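Local coordinates for phosphoglycolate phosphatase (Thermoplasma acidophilum, PDB 1L6R), which catalyses the magnesium-dependent dephosphorylation of 2-phosphoglycolate to glycolate and also, less efficiently, releases phosphate from pyrophosphate, at residues F92-I105 against G116-E130. The protein carries 1 engineered substitution. Residues are numbered along the deposited sequence; the frame is centred on the assembly and turned at random.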
# COMPACT_ATOMS: atom_id res chain seq x y z
N PHE A 92 -22.37 8.81 3.51
CA PHE A 92 -22.17 7.86 4.61
C PHE A 92 -22.28 8.59 5.96
O PHE A 92 -22.98 8.13 6.87
CB PHE A 92 -20.80 7.20 4.48
CG PHE A 92 -20.50 6.18 5.55
CD1 PHE A 92 -20.82 4.84 5.37
CD2 PHE A 92 -19.90 6.57 6.75
CE1 PHE A 92 -20.55 3.90 6.37
CE2 PHE A 92 -19.63 5.63 7.75
CZ PHE A 92 -19.95 4.30 7.56
N LEU A 93 -21.60 9.72 6.09
CA LEU A 93 -21.65 10.48 7.33
C LEU A 93 -23.07 10.95 7.62
O LEU A 93 -23.54 10.87 8.75
CB LEU A 93 -20.71 11.69 7.26
CG LEU A 93 -20.81 12.69 8.41
CD1 LEU A 93 -20.50 12.01 9.74
CD2 LEU A 93 -19.85 13.84 8.15
N GLU A 94 -23.75 11.44 6.59
CA GLU A 94 -25.12 11.92 6.74
C GLU A 94 -26.01 10.83 7.33
O GLU A 94 -26.78 11.08 8.26
CB GLU A 94 -25.67 12.37 5.38
CG GLU A 94 -27.09 12.92 5.42
CD GLU A 94 -27.60 13.31 4.04
OE1 GLU A 94 -28.77 13.72 3.93
OE2 GLU A 94 -26.82 13.20 3.06
N GLU A 95 -25.88 9.61 6.82
CA GLU A 95 -26.68 8.49 7.29
C GLU A 95 -26.26 8.02 8.69
O GLU A 95 -27.10 7.85 9.58
CB GLU A 95 -26.56 7.31 6.32
CG GLU A 95 -26.90 7.64 4.87
CD GLU A 95 -26.73 6.45 3.94
OE1 GLU A 95 -25.62 5.89 3.89
OE2 GLU A 95 -27.71 6.09 3.26
N MET A 96 -24.97 7.83 8.88
CA MET A 96 -24.44 7.35 10.14
C MET A 96 -24.67 8.30 11.31
O MET A 96 -24.85 7.87 12.46
CB MET A 96 -22.94 7.06 9.98
CG MET A 96 -22.39 6.04 10.95
SD MET A 96 -23.22 4.43 10.85
CE MET A 96 -22.95 3.99 9.17
N SER A 97 -24.68 9.60 11.04
CA SER A 97 -24.89 10.58 12.10
C SER A 97 -26.30 10.49 12.68
O SER A 97 -26.58 11.03 13.75
CB SER A 97 -24.63 11.99 11.57
OG SER A 97 -25.61 12.36 10.61
N LYS A 98 -27.19 9.79 11.98
CA LYS A 98 -28.56 9.65 12.46
C LYS A 98 -28.71 8.58 13.53
O LYS A 98 -29.66 8.60 14.31
CB LYS A 98 -29.50 9.34 11.29
CG LYS A 98 -29.60 10.45 10.25
CD LYS A 98 -30.44 10.00 9.06
CE LYS A 98 -30.52 11.10 8.00
NZ LYS A 98 -31.25 10.64 6.78
N ARG A 99 -27.77 7.64 13.59
CA ARG A 99 -27.86 6.57 14.58
C ARG A 99 -26.61 6.31 15.40
O ARG A 99 -26.50 5.29 16.08
CB ARG A 99 -28.33 5.28 13.90
CG ARG A 99 -27.52 4.89 12.68
CD ARG A 99 -28.42 4.19 11.67
NE ARG A 99 -27.67 3.60 10.57
CZ ARG A 99 -26.82 2.59 10.72
NH1 ARG A 99 -26.62 2.07 11.92
NH2 ARG A 99 -26.17 2.11 9.67
N THR A 100 -25.65 7.23 15.33
CA THR A 100 -24.41 7.12 16.10
C THR A 100 -23.95 8.53 16.45
O THR A 100 -24.59 9.51 16.08
CB THR A 100 -23.27 6.43 15.33
OG1 THR A 100 -22.81 7.30 14.28
CG2 THR A 100 -23.74 5.12 14.74
N SER A 101 -22.83 8.61 17.15
CA SER A 101 -22.27 9.89 17.55
C SER A 101 -21.39 10.50 16.45
O SER A 101 -20.84 11.58 16.64
CB SER A 101 -21.43 9.72 18.81
OG SER A 101 -20.33 8.87 18.55
N MET A 102 -21.28 9.81 15.32
CA MET A 102 -20.45 10.31 14.21
C MET A 102 -21.00 11.66 13.79
O MET A 102 -22.20 11.82 13.55
CB MET A 102 -20.50 9.33 13.04
CG MET A 102 -19.42 9.57 12.00
SD MET A 102 -19.68 8.53 10.55
CE MET A 102 -18.12 8.82 9.68
N ARG A 103 -20.12 12.65 13.67
CA ARG A 103 -20.57 13.99 13.33
C ARG A 103 -19.58 14.77 12.47
O ARG A 103 -18.37 14.54 12.52
CB ARG A 103 -20.87 14.76 14.61
CG ARG A 103 -19.78 14.66 15.66
CD ARG A 103 -20.25 15.23 17.00
NE ARG A 103 -19.19 15.25 18.01
CZ ARG A 103 -18.74 14.18 18.66
NH1 ARG A 103 -19.26 12.98 18.42
NH2 ARG A 103 -17.78 14.31 19.56
N SER A 104 -20.13 15.70 11.71
CA SER A 104 -19.35 16.55 10.82
C SER A 104 -18.49 17.54 11.61
O SER A 104 -18.73 17.81 12.79
CB SER A 104 -20.30 17.33 9.90
OG SER A 104 -19.58 18.04 8.90
N ILE A 105 -17.46 18.06 10.94
CA ILE A 105 -16.58 19.04 11.54
C ILE A 105 -16.55 20.24 10.62
O ILE A 105 -16.83 20.13 9.42
CB ILE A 105 -15.16 18.48 11.76
CG1 ILE A 105 -14.52 18.06 10.43
CG2 ILE A 105 -15.23 17.30 12.70
CD1 ILE A 105 -13.10 17.51 10.58
N GLY A 116 -14.18 14.46 6.91
CA GLY A 116 -13.63 14.41 8.26
C GLY A 116 -14.78 14.26 9.25
O GLY A 116 -15.93 14.55 8.94
N PHE A 117 -14.49 13.78 10.45
CA PHE A 117 -15.55 13.63 11.43
C PHE A 117 -15.03 13.46 12.84
O PHE A 117 -13.84 13.20 13.05
CB PHE A 117 -16.46 12.42 11.08
CG PHE A 117 -15.79 11.06 11.17
CD1 PHE A 117 -15.09 10.53 10.09
CD2 PHE A 117 -15.92 10.29 12.33
CE1 PHE A 117 -14.53 9.24 10.16
CE2 PHE A 117 -15.36 9.01 12.41
CZ PHE A 117 -14.67 8.48 11.33
N ASP A 118 -15.93 13.64 13.80
CA ASP A 118 -15.65 13.43 15.21
C ASP A 118 -16.55 12.24 15.56
O ASP A 118 -17.58 12.03 14.90
CB ASP A 118 -16.06 14.62 16.09
CG ASP A 118 -15.13 15.81 15.94
OD1 ASP A 118 -13.97 15.63 15.50
OD2 ASP A 118 -15.56 16.94 16.29
N ILE A 119 -16.19 11.48 16.58
CA ILE A 119 -16.99 10.32 16.97
C ILE A 119 -16.64 9.91 18.39
O ILE A 119 -15.50 10.08 18.83
CB ILE A 119 -16.72 9.14 16.00
CG1 ILE A 119 -17.72 8.00 16.24
CG2 ILE A 119 -15.27 8.64 16.17
CD1 ILE A 119 -17.64 6.93 15.19
N ASP A 120 -17.63 9.40 19.13
CA ASP A 120 -17.38 8.92 20.49
C ASP A 120 -16.61 7.60 20.34
O ASP A 120 -16.90 6.81 19.45
CB ASP A 120 -18.69 8.64 21.22
CG ASP A 120 -19.51 9.89 21.47
OD1 ASP A 120 -18.99 11.01 21.29
OD2 ASP A 120 -20.69 9.74 21.86
N PRO A 121 -15.61 7.36 21.20
CA PRO A 121 -14.82 6.12 21.12
C PRO A 121 -15.66 4.85 21.05
O PRO A 121 -15.29 3.89 20.38
CB PRO A 121 -13.96 6.18 22.38
CG PRO A 121 -13.72 7.66 22.54
CD PRO A 121 -15.10 8.24 22.27
N GLU A 122 -16.80 4.85 21.75
CA GLU A 122 -17.68 3.68 21.78
C GLU A 122 -18.29 3.32 20.44
O GLU A 122 -18.68 2.17 20.24
CB GLU A 122 -18.82 3.89 22.78
CG GLU A 122 -18.36 4.21 24.18
CD GLU A 122 -18.45 5.69 24.48
OE1 GLU A 122 -18.02 6.51 23.62
OE2 GLU A 122 -18.95 6.05 25.57
N ASP A 123 -18.38 4.28 19.52
CA ASP A 123 -18.97 4.00 18.21
C ASP A 123 -17.97 3.68 17.12
O ASP A 123 -18.35 3.36 16.00
CB ASP A 123 -19.83 5.19 17.74
CG ASP A 123 -21.08 5.38 18.57
OD1 ASP A 123 -21.61 4.36 19.08
OD2 ASP A 123 -21.55 6.53 18.71
N VAL A 124 -16.68 3.75 17.44
CA VAL A 124 -15.64 3.51 16.44
C VAL A 124 -15.69 2.15 15.75
O VAL A 124 -15.64 2.07 14.52
CB VAL A 124 -14.21 3.70 17.05
CG1 VAL A 124 -13.16 3.23 16.06
CG2 VAL A 124 -13.99 5.17 17.37
N ASP A 125 -15.80 1.07 16.53
CA ASP A 125 -15.81 -0.26 15.93
C ASP A 125 -16.98 -0.46 14.98
O ASP A 125 -16.81 -0.99 13.88
CB ASP A 125 -15.82 -1.34 17.02
CG ASP A 125 -14.54 -1.36 17.84
OD1 ASP A 125 -13.51 -0.85 17.35
OD2 ASP A 125 -14.56 -1.91 18.96
N TYR A 126 -18.16 -0.02 15.38
CA TYR A 126 -19.32 -0.18 14.52
C TYR A 126 -19.20 0.63 13.23
O TYR A 126 -19.45 0.12 12.13
CB TYR A 126 -20.59 0.24 15.25
CG TYR A 126 -21.81 0.21 14.36
CD1 TYR A 126 -22.35 -1.00 13.93
CD2 TYR A 126 -22.41 1.39 13.94
CE1 TYR A 126 -23.46 -1.04 13.09
CE2 TYR A 126 -23.53 1.37 13.10
CZ TYR A 126 -24.04 0.15 12.68
OH TYR A 126 -25.15 0.12 11.86
N VAL A 127 -18.82 1.89 13.36
CA VAL A 127 -18.70 2.74 12.19
C VAL A 127 -17.59 2.24 11.25
O VAL A 127 -17.74 2.32 10.03
CB VAL A 127 -18.47 4.21 12.58
CG1 VAL A 127 -18.10 5.03 11.36
CG2 VAL A 127 -19.74 4.77 13.23
N ARG A 128 -16.50 1.72 11.80
CA ARG A 128 -15.44 1.21 10.94
C ARG A 128 -15.97 0.03 10.13
O ARG A 128 -15.71 -0.07 8.93
CB ARG A 128 -14.22 0.78 11.76
CG ARG A 128 -13.16 0.08 10.89
CD ARG A 128 -11.84 -0.11 11.61
NE ARG A 128 -11.07 1.13 11.65
CZ ARG A 128 -10.57 1.67 12.76
NH1 ARG A 128 -10.77 1.07 13.93
NH2 ARG A 128 -9.86 2.79 12.70
N LYS A 129 -16.72 -0.85 10.78
CA LYS A 129 -17.29 -2.01 10.08
C LYS A 129 -18.20 -1.54 8.96
O LYS A 129 -18.12 -2.03 7.83
CB LYS A 129 -18.07 -2.89 11.06
CG LYS A 129 -17.19 -3.66 12.05
CD LYS A 129 -18.05 -4.52 12.97
CE LYS A 129 -17.19 -5.31 13.95
NZ LYS A 129 -18.02 -6.18 14.83
N GLU A 130 -19.07 -0.58 9.26
CA GLU A 130 -19.99 -0.05 8.26
C GLU A 130 -19.23 0.64 7.13
O GLU A 130 -19.55 0.47 5.95
CB GLU A 130 -20.96 0.94 8.90
CG GLU A 130 -22.01 0.28 9.79
CD GLU A 130 -22.78 -0.79 9.06
OE1 GLU A 130 -22.31 -1.95 9.01
OE2 GLU A 130 -23.87 -0.48 8.52
O HOH W 1 -15.49 12.38 20.78
O HOH W 2 -17.18 17.22 18.56
O HOH W 3 -18.13 17.89 15.42
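M102 lies over the F117 ring, its methyl CE 3.4 Å from the ring centroid and 9° off the normal, a CH-pi contact over the centre of the face. A thioether suits this place because it is long, slim and unbranched: with CG anti to the backbone N (chi1 -165°) and the rest extended, the chain reaches the ring while SD also packs against V127 CG1. The other branch of V127, CG2, meets M96 CG at 3.7 Å, and the flat F92 ring turns its edge to CG1, so one beta-branched residue of helix 124-132 serves three partners. M96, bent at chi2 and chi3, sets SD obliquely beside the Y126 ring in a Met-aromatic contact and CE against E130 CB.

Outward, the polar edge takes over. R103 and D118 form a single antiparallel bridge, a hydrogen-bonded pair with N and O of each joined to the other. The R103 guanidinium lays one face over D118 CB, a water links NE to D118 OD2, and NH1 forms a salt bridge with D120 OD1, its hydrogen bond weak. D123 OD2 accepts twice from S101, from OG at 2.6 Å on its anti side and from N at 2.9 Å, above the carboxylate plane; the small serine can also take the D120 N-H on OG (2.8 Å). Replacing D123 by alanine is likely to leave S101 N and OG without their shared acceptor, weakening the tie between this loop and the start of helix 124-132. At the outer end R99 NH2 makes a long salt bridge to E130 OE2.

The contact thus folds the chain following helix 87-96 back along strand 115-117 and helix 124-132. Helical segments 92-96 and 124-130 run nearer antiparallel than parallel, 136° between their N-to-C directions. Strand 115-117 edges a three-stranded antiparallel sheet, F117 pairing with W145 of strand 144-149, whose L147 touches F92.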